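Long-range contacts in luciferase-like enzymeAMP-CoA-ligase (Zophobas atratus, PDB 4W8O), which probably activates carboxylic acids with ATP and joins them to coenzyme A, as an AMP-forming ligase akin to the beetle luciferases but from a nonluminescent mealworm: residues 36-41 against 243-248; 46-51 against 236-241; 77-82 against 223-228; 265-270 against 289-294. One frame throughout, in Å; residues are numbered along the deposited sequence.

Interaction 1. Residues 36-41 against 243-248; sequences CQIDGD and TRVFAR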
loop_
_atom_site.group_PDB
_atom_site.type_symbol
_atom_site.label_atom_id
_atom_site.label_comp_id
_atom_site.label_asym_id
_atom_site.label_seq_id
_atom_site.Cartn_x
_atom_site.Cartn_y
_atom_site.Cartn_z
ATOM N N CYS A 36 -7.771 -15.830 1.856
ATOM C CA CYS A 36 -7.054 -14.587 2.148
ATOM C C CYS A 36 -6.123 -14.182 0.997
ATOM O O CYS A 36 -6.186 -13.057 0.499
ATOM C CB CYS A 36 -6.251 -14.740 3.443
ATOM S SG CYS A 36 -5.203 -13.333 3.873
ATOM N N GLN A 37 -5.270 -15.120 0.590
ATOM C CA GLN A 37 -4.197 -14.859 -0.361
ATOM C C GLN A 37 -3.971 -16.046 -1.304
ATOM O O GLN A 37 -4.116 -17.223 -0.917
ATOM C CB GLN A 37 -2.896 -14.522 0.385
ATOM C CG GLN A 37 -2.446 -15.560 1.404
ATOM C CD GLN A 37 -1.078 -15.261 2.014
ATOM O OE1 GLN A 37 -0.493 -14.209 1.780
ATOM N NE2 GLN A 37 -0.567 -16.192 2.803
ATOM N N ILE A 38 -3.611 -15.710 -2.540
ATOM C CA ILE A 38 -3.289 -16.673 -3.582
ATOM C C ILE A 38 -1.972 -16.258 -4.239
ATOM O O ILE A 38 -1.857 -15.136 -4.737
ATOM C CB ILE A 38 -4.378 -16.724 -4.680
ATOM C CG1 ILE A 38 -5.737 -17.127 -4.093
ATOM C CG2 ILE A 38 -3.977 -17.702 -5.785
ATOM C CD1 ILE A 38 -6.845 -17.232 -5.131
ATOM N N ASP A 39 -0.997 -17.169 -4.231
ATOM C CA ASP A 39 0.194 -17.057 -5.059
ATOM C C ASP A 39 -0.128 -17.465 -6.505
ATOM O O ASP A 39 -0.210 -18.652 -6.827
ATOM C CB ASP A 39 1.304 -17.948 -4.501
ATOM C CG ASP A 39 2.644 -17.708 -5.173
ATOM O OD1 ASP A 39 2.681 -17.439 -6.392
ATOM O OD2 ASP A 39 3.670 -17.807 -4.476
ATOM N N GLY A 40 -0.291 -16.473 -7.373
ATOM C CA GLY A 40 -0.589 -16.714 -8.784
ATOM C C GLY A 40 0.458 -17.515 -9.548
ATOM O O GLY A 40 0.132 -18.174 -10.532
ATOM N N ASP A 41 1.712 -17.455 -9.115
ATOM C CA ASP A 41 2.783 -18.188 -9.784
ATOM C C ASP A 41 2.756 -19.674 -9.453
ATOM O O ASP A 41 2.895 -20.512 -10.339
ATOM C CB ASP A 41 4.147 -17.610 -9.405
ATOM C CG ASP A 41 4.375 -16.228 -9.974
ATOM O OD1 ASP A 41 4.006 -15.989 -11.137
ATOM O OD2 ASP A 41 4.948 -15.382 -9.264
ATOM N N THR A 243 -9.996 -11.386 -1.526
ATOM C CA THR A 243 -8.817 -12.196 -1.792
ATOM C C THR A 243 -7.748 -11.352 -2.473
ATOM O O THR A 243 -8.036 -10.650 -3.441
ATOM C CB THR A 243 -9.180 -13.392 -2.694
ATOM O OG1 THR A 243 -10.144 -14.202 -2.021
ATOM C CG2 THR A 243 -7.952 -14.235 -3.018
ATOM N N ARG A 244 -6.522 -11.418 -1.953
ATOM C CA ARG A 244 -5.372 -10.774 -2.582
ATOM C C ARG A 244 -4.605 -11.797 -3.418
ATOM O O ARG A 244 -4.216 -12.858 -2.908
ATOM C CB ARG A 244 -4.449 -10.174 -1.523
ATOM C CG ARG A 244 -3.326 -9.299 -2.083
ATOM C CD ARG A 244 -2.604 -8.528 -0.984
ATOM N NE ARG A 244 -2.011 -9.428 0.009
ATOM C CZ ARG A 244 -0.855 -10.073 -0.124
ATOM N NH1 ARG A 244 -0.105 -9.924 -1.211
ATOM N NH2 ARG A 244 -0.428 -10.867 0.850
ATOM N N VAL A 245 -4.396 -11.478 -4.693
ATOM C CA VAL A 245 -3.585 -12.314 -5.580
ATOM C C VAL A 245 -2.288 -11.588 -5.951
ATOM O O VAL A 245 -2.288 -10.392 -6.219
ATOM C CB VAL A 245 -4.368 -12.705 -6.850
ATOM C CG1 VAL A 245 -3.634 -13.797 -7.624
ATOM C CG2 VAL A 245 -5.779 -13.164 -6.481
ATOM N N PHE A 246 -1.177 -12.310 -5.935
ATOM C CA PHE A 246 0.100 -11.729 -6.321
ATOM C C PHE A 246 0.842 -12.616 -7.313
ATOM O O PHE A 246 0.596 -13.817 -7.410
ATOM C CB PHE A 246 0.974 -11.439 -5.085
ATOM C CG PHE A 246 1.276 -12.653 -4.251
ATOM C CD1 PHE A 246 2.366 -13.457 -4.546
ATOM C CD2 PHE A 246 0.466 -12.994 -3.176
ATOM C CE1 PHE A 246 2.643 -14.580 -3.786
ATOM C CE2 PHE A 246 0.737 -14.114 -2.412
ATOM C CZ PHE A 246 1.825 -14.913 -2.722
ATOM N N ALA A 247 1.736 -11.987 -8.064
ATOM C CA ALA A 247 2.652 -12.673 -8.951
ATOM C C ALA A 247 3.952 -11.869 -8.983
ATOM O O ALA A 247 3.950 -10.640 -8.815
ATOM C CB ALA A 247 2.048 -12.806 -10.337
ATOM N N ARG A 248 5.059 -12.570 -9.188
ATOM C CA ARG A 248 6.372 -11.965 -9.073
ATOM C C ARG A 248 6.625 -10.942 -10.171
ATOM O O ARG A 248 7.144 -9.864 -9.908
ATOM C CB ARG A 248 7.463 -13.034 -9.119
ATOM C CG ARG A 248 8.679 -12.642 -8.309
ATOM C CD ARG A 248 8.477 -12.985 -6.840
ATOM N NE ARG A 248 8.775 -14.395 -6.571
ATOM C CZ ARG A 248 10.003 -14.904 -6.502
ATOM N NH1 ARG A 248 10.169 -16.200 -6.257
ATOM N NH2 ARG A 248 11.070 -14.129 -6.684
HETATM O O HOH W 1 -1.496 -11.935 3.179
#
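Gln37, Ile38 and Asp39 pair in register with Arg244, Val245 and Phe246 as parallel neighbours in the mixed beta sheet of the AMP-binding enzyme. Strand 44-47 continues the sheet beyond Cys36 and Gln37, which both face Glu46 in a classic beta bulge. Four backbone hydrogen bonds form the ladder. Arg244 N gives a straight one to Cys36 O at 3.0 Å, and Gly40 N reaches Phe246 O at 2.8 Å. Apolar packing lies on the face of Ile38 and Val245. There Ile38 CG1 meets Thr243 CG2 at 3.8 Å. The face of Gln37, Asp39, Arg244 and Phe246 is mixed. A water bridges Gln37 OE1 and Arg244 NH2, while Gln37 NE2 binds Leu81 O and Glu46 OE1. The Phe246 ring folds back over the partner strand because CG sits between the backbone N and the carbonyl carbon (chi1 59°). One ring face receives Asp39 CA in a CH-pi contact, 3.9 Å from the centroid. Asp39 CG lies 3.4 Å from Phe246 CE1, with carboxylate and ring planes 51° apart. Asp39 OD1 accepts from Asp41 N in an Asx turn and also from Leu42 N. With an alanine here, the amides of Asp41 and Leu42 would probably lose this acceptor and a gap would open beside the Phe246 ring. Past the strands, Asp41 OD2 takes Arg248 N on its syn side at 2.8 Å.

Interaction 2. Residues 46-51 against 236-241; sequences ETYSSV and RTFLDG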
loop_
_atom_site.group_PDB
_atom_site.type_symbol
_atom_site.label_atom_id
_atom_site.label_comp_id
_atom_site.label_asym_id
_atom_site.label_seq_id
_atom_site.Cartn_x
_atom_site.Cartn_y
_atom_site.Cartn_z
ATOM N N GLU A 46 -4.338 -19.701 0.643
ATOM C CA GLU A 46 -4.457 -19.853 2.086
ATOM C C GLU A 46 -5.668 -19.086 2.601
ATOM O O GLU A 46 -5.953 -17.977 2.142
ATOM C CB GLU A 46 -3.184 -19.370 2.788
ATOM C CG GLU A 46 -3.140 -19.709 4.275
ATOM C CD GLU A 46 -1.869 -19.247 4.976
ATOM O OE1 GLU A 46 -1.030 -18.557 4.355
ATOM O OE2 GLU A 46 -1.712 -19.571 6.173
ATOM N N THR A 47 -6.374 -19.682 3.559
ATOM C CA THR A 47 -7.562 -19.068 4.130
ATOM C C THR A 47 -7.196 -18.086 5.233
ATOM O O THR A 47 -6.079 -18.112 5.755
ATOM C CB THR A 47 -8.503 -20.118 4.730
ATOM O OG1 THR A 47 -7.812 -20.849 5.747
ATOM C CG2 THR A 47 -8.976 -21.075 3.661
ATOM N N TYR A 48 -8.153 -17.226 5.580
ATOM C CA TYR A 48 -7.999 -16.301 6.705
ATOM C C TYR A 48 -7.801 -17.053 8.012
ATOM O O TYR A 48 -7.019 -16.630 8.865
ATOM C CB TYR A 48 -9.203 -15.367 6.824
ATOM C CG TYR A 48 -9.157 -14.200 5.869
ATOM C CD1 TYR A 48 -8.414 -13.059 6.169
ATOM C CD2 TYR A 48 -9.845 -14.234 4.661
ATOM C CE1 TYR A 48 -8.360 -11.985 5.295
ATOM C CE2 TYR A 48 -9.796 -13.166 3.779
ATOM C CZ TYR A 48 -9.055 -12.044 4.098
ATOM O OH TYR A 48 -9.016 -10.979 3.222
ATOM N N SER A 49 -8.511 -18.167 8.159
ATOM C CA SER A 49 -8.346 -19.042 9.309
ATOM C C SER A 49 -6.897 -19.506 9.469
ATOM O O SER A 49 -6.321 -19.420 10.551
ATOM C CB SER A 49 -9.242 -20.269 9.167
ATOM O OG SER A 49 -8.952 -21.182 10.198
ATOM N N SER A 50 -6.331 -20.020 8.384
ATOM C CA SER A 50 -4.962 -20.508 8.387
ATOM C C SER A 50 -3.970 -19.379 8.642
ATOM O O SER A 50 -2.995 -19.561 9.367
ATOM C CB SER A 50 -4.638 -21.196 7.059
ATOM O OG SER A 50 -3.298 -21.641 7.028
ATOM N N VAL A 51 -4.215 -18.219 8.045
ATOM C CA VAL A 51 -3.366 -17.057 8.276
ATOM C C VAL A 51 -3.387 -16.626 9.743
ATOM O O VAL A 51 -2.339 -16.262 10.304
ATOM C CB VAL A 51 -3.769 -15.884 7.370
ATOM C CG1 VAL A 51 -3.159 -14.570 7.856
ATOM C CG2 VAL A 51 -3.341 -16.170 5.939
ATOM N N ARG A 236 -6.858 -3.367 2.652
ATOM C CA ARG A 236 -8.152 -3.243 1.989
ATOM C C ARG A 236 -8.828 -4.597 1.725
ATOM O O ARG A 236 -10.043 -4.698 1.838
ATOM C CB ARG A 236 -8.000 -2.436 0.684
ATOM C CG ARG A 236 -9.201 -2.424 -0.239
ATOM C CD ARG A 236 -10.438 -1.799 0.391
ATOM N NE ARG A 236 -11.566 -1.889 -0.539
ATOM C CZ ARG A 236 -12.308 -2.980 -0.732
ATOM N NH1 ARG A 236 -12.088 -4.103 -0.054
ATOM N NH2 ARG A 236 -13.290 -2.947 -1.615
ATOM N N THR A 237 -8.058 -5.629 1.382
ATOM C CA THR A 237 -8.657 -6.947 1.147
ATOM C C THR A 237 -9.080 -7.614 2.459
ATOM O O THR A 237 -10.107 -8.299 2.506
ATOM C CB THR A 237 -7.736 -7.901 0.350
ATOM O OG1 THR A 237 -6.500 -8.086 1.040
ATOM C CG2 THR A 237 -7.476 -7.362 -1.057
ATOM N N PHE A 238 -8.290 -7.423 3.513
ATOM C CA PHE A 238 -8.676 -7.897 4.845
ATOM C C PHE A 238 -10.009 -7.276 5.272
ATOM O O PHE A 238 -10.866 -7.964 5.818
ATOM C CB PHE A 238 -7.603 -7.560 5.882
ATOM C CG PHE A 238 -6.584 -8.644 6.084
ATOM C CD1 PHE A 238 -5.637 -8.923 5.103
ATOM C CD2 PHE A 238 -6.551 -9.369 7.267
ATOM C CE1 PHE A 238 -4.691 -9.915 5.292
ATOM C CE2 PHE A 238 -5.607 -10.364 7.462
ATOM C CZ PHE A 238 -4.677 -10.639 6.475
ATOM N N LEU A 239 -10.180 -5.987 4.978
ATOM C CA LEU A 239 -11.291 -5.196 5.497
ATOM C C LEU A 239 -12.658 -5.824 5.252
ATOM O O LEU A 239 -13.511 -5.768 6.132
ATOM C CB LEU A 239 -11.254 -3.775 4.918
ATOM C CG LEU A 239 -12.317 -2.789 5.431
ATOM C CD1 LEU A 239 -11.744 -1.381 5.514
ATOM C CD2 LEU A 239 -13.566 -2.792 4.565
ATOM N N ASP A 240 -12.866 -6.407 4.071
ATOM C CA ASP A 240 -14.148 -7.038 3.717
ATOM C C ASP A 240 -14.004 -8.499 3.264
ATOM O O ASP A 240 -14.869 -9.032 2.546
ATOM C CB ASP A 240 -14.875 -6.214 2.641
ATOM C CG ASP A 240 -14.199 -6.275 1.285
ATOM O OD1 ASP A 240 -13.131 -6.897 1.142
ATOM O OD2 ASP A 240 -14.753 -5.695 0.339
ATOM N N GLY A 241 -12.912 -9.135 3.684
ATOM C CA GLY A 241 -12.700 -10.550 3.439
ATOM C C GLY A 241 -12.518 -10.904 1.979
ATOM O O GLY A 241 -12.858 -12.007 1.565
HETATM O O HOH W 2 -6.425 -10.545 1.878
#
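Tyr48 drives the edge of its ring into the face of Phe238. The stack is T-shaped, with centroids 5.1 Å apart and planes at 87°. Tyr48 CE1 makes the touch: it stands over the centre of the Phe238 ring and is 3.7 Å from CD2 of that ring. With CG anti to the carbonyl carbon (chi1 -81°), the tyrosine ring leaves the first turn of helix 48-64 toward Phe238. Val51, from the same helix, brings CG1 to the edge of the Phe238 ring near CZ. On the other segment, Gly241 CA packs 3.9 Å from Tyr48 CE2. Gly241 has positive phi and is the C-prime residue of a Schellman motif that ends helix 228-239. Cys36 of strand 35-39 packs against Tyr48, Val51 and Phe238. The hydroxyl of Tyr48 is hydrogen-bonded to Ser242 O, whose residue also closes the Schellman motif through its N to Thr237 O. A water donates to Tyr48 OH and also bonds Thr237 OG1 at 2.6 Å. Thr237 OG1 is also hydrogen-bonded to Leu234 O, one turn back. The bonds to Ser242 O and the water hold the phenol oxygen. Together with the edge-to-face stack, they probably fix the rotation of this buried ring.

Interaction 3. Residues 77-82 against 223-228; sequences STNSLD and TTMYWI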
loop_
_atom_site.group_PDB
_atom_site.type_symbol
_atom_site.label_atom_id
_atom_site.label_comp_id
_atom_site.label_asym_id
_atom_site.label_seq_id
_atom_site.Cartn_x
_atom_site.Cartn_y
_atom_site.Cartn_z
ATOM N N SER A 77 11.582 -8.845 1.340
ATOM C CA SER A 77 11.144 -10.008 0.592
ATOM C C SER A 77 10.186 -9.618 -0.525
ATOM O O SER A 77 9.410 -8.671 -0.384
ATOM C CB SER A 77 10.459 -11.004 1.532
ATOM O OG SER A 77 9.907 -12.107 0.832
ATOM N N THR A 78 10.261 -10.346 -1.638
ATOM C CA THR A 78 9.214 -10.333 -2.637
ATOM C C THR A 78 7.954 -10.963 -2.037
ATOM O O THR A 78 7.969 -11.483 -0.916
ATOM C CB THR A 78 9.629 -11.113 -3.900
ATOM O OG1 THR A 78 10.166 -12.386 -3.529
ATOM C CG2 THR A 78 10.669 -10.348 -4.697
ATOM N N ASN A 79 6.856 -10.899 -2.774
ATOM C CA ASN A 79 5.591 -11.444 -2.297
ATOM C C ASN A 79 5.580 -12.973 -2.343
ATOM O O ASN A 79 6.041 -13.590 -3.312
ATOM C CB ASN A 79 4.422 -10.872 -3.106
ATOM C CG ASN A 79 4.181 -9.396 -2.827
ATOM O OD1 ASN A 79 4.213 -8.951 -1.680
ATOM N ND2 ASN A 79 3.907 -8.636 -3.871
ATOM N N SER A 80 5.073 -13.572 -1.272
ATOM C CA SER A 80 4.939 -15.027 -1.159
ATOM C C SER A 80 3.791 -15.302 -0.202
ATOM O O SER A 80 3.215 -14.371 0.345
ATOM C CB SER A 80 6.227 -15.654 -0.620
ATOM O OG SER A 80 6.386 -15.356 0.764
ATOM N N LEU A 81 3.458 -16.568 0.015
ATOM C CA LEU A 81 2.451 -16.901 1.022
ATOM C C LEU A 81 2.950 -16.692 2.457
ATOM O O LEU A 81 2.156 -16.758 3.398
ATOM C CB LEU A 81 1.952 -18.337 0.845
ATOM C CG LEU A 81 1.120 -18.626 -0.407
ATOM C CD1 LEU A 81 0.762 -20.097 -0.404
ATOM C CD2 LEU A 81 -0.143 -17.781 -0.478
ATOM N N ASP A 82 4.247 -16.429 2.636
ATOM C CA ASP A 82 4.802 -16.244 3.979
ATOM C C ASP A 82 5.199 -14.807 4.331
ATOM O O ASP A 82 5.278 -14.477 5.519
ATOM C CB ASP A 82 6.015 -17.152 4.172
ATOM C CG ASP A 82 5.666 -18.632 4.085
ATOM O OD1 ASP A 82 4.489 -19.003 4.253
ATOM O OD2 ASP A 82 6.576 -19.430 3.836
ATOM N N THR A 223 3.268 -5.280 -7.064
ATOM C CA THR A 223 4.115 -4.466 -6.200
ATOM C C THR A 223 4.402 -5.172 -4.891
ATOM O O THR A 223 3.532 -5.824 -4.325
ATOM C CB THR A 223 3.455 -3.112 -5.842
ATOM O OG1 THR A 223 2.074 -3.318 -5.496
ATOM C CG2 THR A 223 3.560 -2.130 -7.008
ATOM N N THR A 224 5.623 -5.005 -4.405
ATOM C CA THR A 224 6.040 -5.547 -3.117
ATOM C C THR A 224 5.511 -4.667 -1.998
ATOM O O THR A 224 4.974 -3.582 -2.255
ATOM C CB THR A 224 7.571 -5.606 -3.020
ATOM O OG1 THR A 224 8.108 -4.292 -3.202
ATOM C CG2 THR A 224 8.139 -6.547 -4.080
ATOM N N MET A 225 5.682 -5.130 -0.760
ATOM C CA MET A 225 5.149 -4.437 0.422
ATOM C C MET A 225 5.958 -3.196 0.791
ATOM O O MET A 225 5.570 -2.430 1.664
ATOM C CB MET A 225 5.063 -5.400 1.612
ATOM C CG MET A 225 4.078 -6.548 1.417
ATOM S SD MET A 225 2.369 -5.992 1.259
ATOM C CE MET A 225 1.593 -7.479 0.622
ATOM N N TYR A 226 7.090 -3.003 0.124
ATOM C CA TYR A 226 7.820 -1.744 0.165
ATOM C C TYR A 226 6.927 -0.564 -0.236
ATOM O O TYR A 226 7.015 0.517 0.340
ATOM C CB TYR A 226 8.993 -1.832 -0.797
ATOM C CG TYR A 226 9.773 -0.559 -0.986
ATOM C CD1 TYR A 226 10.634 -0.096 0.001
ATOM C CD2 TYR A 226 9.678 0.170 -2.173
ATOM C CE1 TYR A 226 11.367 1.067 -0.175
ATOM C CE2 TYR A 226 10.420 1.327 -2.365
ATOM C CZ TYR A 226 11.261 1.772 -1.362
ATOM O OH TYR A 226 12.000 2.915 -1.534
ATOM N N TRP A 227 6.081 -0.788 -1.232
ATOM C CA TRP A 227 5.241 0.265 -1.785
ATOM C C TRP A 227 3.944 0.386 -1.003
ATOM O O TRP A 227 3.363 -0.613 -0.576
ATOM C CB TRP A 227 4.948 -0.014 -3.265
ATOM C CG TRP A 227 6.206 -0.075 -4.104
ATOM C CD1 TRP A 227 6.847 -1.202 -4.546
ATOM C CD2 TRP A 227 6.980 1.036 -4.573
ATOM N NE1 TRP A 227 7.964 -0.858 -5.271
ATOM C CE2 TRP A 227 8.070 0.506 -5.305
ATOM C CE3 TRP A 227 6.853 2.430 -4.455
ATOM C CZ2 TRP A 227 9.032 1.316 -5.909
ATOM C CZ3 TRP A 227 7.808 3.240 -5.064
ATOM C CH2 TRP A 227 8.888 2.676 -5.783
ATOM N N ILE A 228 3.519 1.625 -0.807
ATOM C CA ILE A 228 2.219 1.934 -0.222
ATOM C C ILE A 228 1.102 1.087 -0.837
ATOM O O ILE A 228 0.245 0.599 -0.125
ATOM C CB ILE A 228 1.900 3.445 -0.342
ATOM C CG1 ILE A 228 0.590 3.813 0.372
ATOM C CG2 ILE A 228 1.822 3.877 -1.794
ATOM C CD1 ILE A 228 0.646 3.709 1.874
HETATM O O HOH W 3 6.736 -7.818 -0.684
#
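Asn79 reaches across to Thr223 and Met225, tying together loops from two different sheets of the AMP-binding enzyme. Its CB points toward segment 223-228. CG follows anti to the carbonyl carbon (chi1 -70°), which carries the amide across to the other loop. At the tip, the two amide atoms have different partners. ND2 donates to Thr223 O at 2.9 Å, with an angle of 155° at the hydrogen. The acceptor lies in the plane of the Asn79 amide, but the nitrogen stands above the carbonyl plane of Thr223. OD1 lies beside the bent Met225 chain, 3.8 Å from CE and 3.9 Å from CG. The two side chains cross at about a right angle. OD1 also accepts from a water at 2.9 Å. That water donates to Ser77 O and accepts from Met225 N, so one molecule links three polar atoms of the two loops. Beside these polar links, Thr224 CG2 lies 4.2 Å from Thr78 CA. The hydroxyl of Thr78 turns to Glu124. Farther along, Ile228 belongs to the pocket occupied by a polyethylene glycol molecule in this crystal. Segment 77-82 links strand 72-76, of the sheet with 96-99 and 120-124, to helix 85-92. Segment 223-228 runs from strand 218-221 of the other mixed sheet into helix 228-239. Asn79 also packs on Phe246 of strand 243-246, the neighbour of strand 218-221.

Interaction 4. Residues 265-270 against 289-294; sequences TSLFVA and SSFRCL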
loop_
_atom_site.group_PDB
_atom_site.type_symbol
_atom_site.label_atom_id
_atom_site.label_comp_id
_atom_site.label_asym_id
_atom_site.label_seq_id
_atom_site.Cartn_x
_atom_site.Cartn_y
_atom_site.Cartn_z
ATOM N N THR A 265 -11.495 -9.910 -10.288
ATOM C CA THR A 265 -12.357 -8.765 -10.487
ATOM C C THR A 265 -11.547 -7.498 -10.678
ATOM O O THR A 265 -12.071 -6.512 -11.197
ATOM C CB THR A 265 -13.260 -8.536 -9.261
ATOM O OG1 THR A 265 -12.451 -8.250 -8.107
ATOM C CG2 THR A 265 -14.119 -9.752 -8.998
ATOM N N SER A 266 -10.283 -7.507 -10.239
ATOM C CA SER A 266 -9.470 -6.299 -10.262
ATOM C C SER A 266 -7.986 -6.579 -10.424
ATOM O O SER A 266 -7.509 -7.693 -10.209
ATOM C CB SER A 266 -9.658 -5.490 -8.976
ATOM O OG SER A 266 -10.776 -5.933 -8.234
ATOM N N LEU A 267 -7.260 -5.525 -10.764
ATOM C CA LEU A 267 -5.826 -5.584 -10.885
ATOM C C LEU A 267 -5.271 -4.182 -10.684
ATOM O O LEU A 267 -5.812 -3.220 -11.238
ATOM C CB LEU A 267 -5.465 -6.133 -12.270
ATOM C CG LEU A 267 -4.194 -5.676 -12.968
ATOM C CD1 LEU A 267 -2.979 -6.235 -12.248
ATOM C CD2 LEU A 267 -4.231 -6.146 -14.415
ATOM N N PHE A 268 -4.220 -4.051 -9.870
ATOM C CA PHE A 268 -3.457 -2.811 -9.844
ATOM C C PHE A 268 -2.113 -3.025 -10.528
ATOM O O PHE A 268 -1.434 -4.013 -10.272
ATOM C CB PHE A 268 -3.214 -2.273 -8.438
ATOM C CG PHE A 268 -2.190 -1.173 -8.413
ATOM C CD1 PHE A 268 -2.528 0.113 -8.805
ATOM C CD2 PHE A 268 -0.871 -1.440 -8.084
ATOM C CE1 PHE A 268 -1.578 1.119 -8.829
ATOM C CE2 PHE A 268 0.084 -0.439 -8.104
ATOM C CZ PHE A 268 -0.268 0.841 -8.480
ATOM N N VAL A 269 -1.741 -2.077 -11.380
ATOM C CA VAL A 269 -0.433 -2.069 -12.040
ATOM C C VAL A 269 -0.177 -0.687 -12.657
ATOM O O VAL A 269 -1.106 -0.008 -13.102
ATOM C CB VAL A 269 -0.324 -3.184 -13.111
ATOM C CG1 VAL A 269 -1.208 -2.895 -14.312
ATOM C CG2 VAL A 269 1.120 -3.386 -13.548
ATOM N N ALA A 270 1.083 -0.275 -12.678
ATOM C CA ALA A 270 1.445 1.024 -13.229
ATOM C C ALA A 270 1.137 1.068 -14.734
ATOM O O ALA A 270 1.112 0.018 -15.397
ATOM C CB ALA A 270 2.910 1.330 -12.949
ATOM N N SER A 289 -14.506 -12.275 -18.448
ATOM C CA SER A 289 -15.802 -11.690 -18.070
ATOM C C SER A 289 -15.936 -11.372 -16.576
ATOM O O SER A 289 -16.807 -10.595 -16.201
ATOM C CB SER A 289 -16.968 -12.586 -18.521
ATOM O OG SER A 289 -16.896 -13.864 -17.918
ATOM N N SER A 290 -15.085 -11.960 -15.735
ATOM C CA SER A 290 -15.086 -11.672 -14.298
ATOM C C SER A 290 -14.480 -10.307 -13.957
ATOM O O SER A 290 -14.699 -9.784 -12.865
ATOM C CB SER A 290 -14.303 -12.755 -13.547
ATOM O OG SER A 290 -12.905 -12.660 -13.816
ATOM N N PHE A 291 -13.699 -9.748 -14.877
ATOM C CA PHE A 291 -12.885 -8.567 -14.580
ATOM C C PHE A 291 -13.719 -7.292 -14.585
ATOM O O PHE A 291 -14.434 -7.027 -15.545
ATOM C CB PHE A 291 -11.751 -8.459 -15.596
ATOM C CG PHE A 291 -10.669 -7.501 -15.195
ATOM C CD1 PHE A 291 -9.775 -7.829 -14.179
ATOM C CD2 PHE A 291 -10.529 -6.281 -15.840
ATOM C CE1 PHE A 291 -8.769 -6.956 -13.814
ATOM C CE2 PHE A 291 -9.525 -5.402 -15.476
ATOM C CZ PHE A 291 -8.645 -5.737 -14.457
ATOM N N ARG A 292 -13.618 -6.506 -13.516
ATOM C CA ARG A 292 -14.433 -5.296 -13.354
ATOM C C ARG A 292 -13.659 -3.987 -13.216
ATOM O O ARG A 292 -14.229 -2.924 -13.433
ATOM C CB ARG A 292 -15.338 -5.441 -12.130
ATOM C CG ARG A 292 -16.328 -6.587 -12.215
ATOM C CD ARG A 292 -17.526 -6.245 -13.082
ATOM N NE ARG A 292 -18.386 -7.415 -13.261
ATOM C CZ ARG A 292 -18.148 -8.406 -14.117
ATOM N NH1 ARG A 292 -17.077 -8.381 -14.898
ATOM N NH2 ARG A 292 -18.989 -9.430 -14.197
ATOM N N CYS A 293 -12.376 -4.043 -12.862
ATOM C CA CYS A 293 -11.666 -2.832 -12.471
ATOM C C CYS A 293 -10.147 -2.909 -12.661
ATOM O O CYS A 293 -9.470 -3.682 -11.991
ATOM C CB CYS A 293 -11.992 -2.524 -11.007
ATOM S SG CYS A 293 -11.488 -0.877 -10.476
ATOM N N LEU A 294 -9.619 -2.097 -13.574
ATOM C CA LEU A 294 -8.179 -1.954 -13.736
ATOM C C LEU A 294 -7.736 -0.671 -13.033
ATOM O O LEU A 294 -8.060 0.432 -13.476
ATOM C CB LEU A 294 -7.787 -1.920 -15.220
ATOM C CG LEU A 294 -6.321 -2.244 -15.533
ATOM C CD1 LEU A 294 -6.140 -2.535 -17.023
ATOM C CD2 LEU A 294 -5.386 -1.126 -15.096
#
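Ser266 and Leu267 pair in parallel with Cys293 and Leu294, and Leu267 N donates to Cys293 O at 3.1 Å. Just before the strand, Thr265 O accepts from Arg292 N at 2.8 Å and makes a weak bond with Cys293 N. The Arg292 amide approaches from above the carbonyl plane. Phe291 carries much of the side-chain contact. Its CG lies anti to the backbone N (chi1 -166°), which lays the ring alongside the opposing backbone. Phe291 CE1 comes to 3.5 Å from Ser266 C and 3.7 Å from Leu267 CB. The latter carbon lies at the ring edge, in its plane. Ile259 of helix 252-262 and the ring of Phe313 also touch Phe291. A serine in place of Phe291 would probably open a gap between Leu267 CB and Ile259 and leave Phe313 without this ring partner. On the face of Ser266 and Cys293 the two CB atoms stand 4.3 Å apart. Thr265 OG1 donates to Ser266 OG at 2.9 Å, and Ser266 OG is also bonded to Asp215 O. Strand 266-268, helix 274-278 and strand 293-297 form a beta-alpha-beta unit, and Phe268 on the first strand lines the pocket that holds a polyethylene glycol molecule in this crystal.

Interactions 1 and 4 are parallel strand pairings in the same mixed sheet, but they do not touch. Interaction 4 is buried; interaction 1 is partly buried and runs out to exposed Asp41 and Arg248. Backbone ladders dominate both. Interaction 2 is also buried, but it joins helix ends beside the sheet, and its chemistry is mainly aromatic. Interaction 3, partly buried, joins loops and relies on an amide and a bridging water. Cys36 ties interaction 1 to interaction 2, and the Gln37 amide ties it to interaction 3. Thr223 of interaction 3 touches Phe268 of interaction 4. Along the chain, interactions 2 and 3 are nested inside the loop that interaction 1 closes.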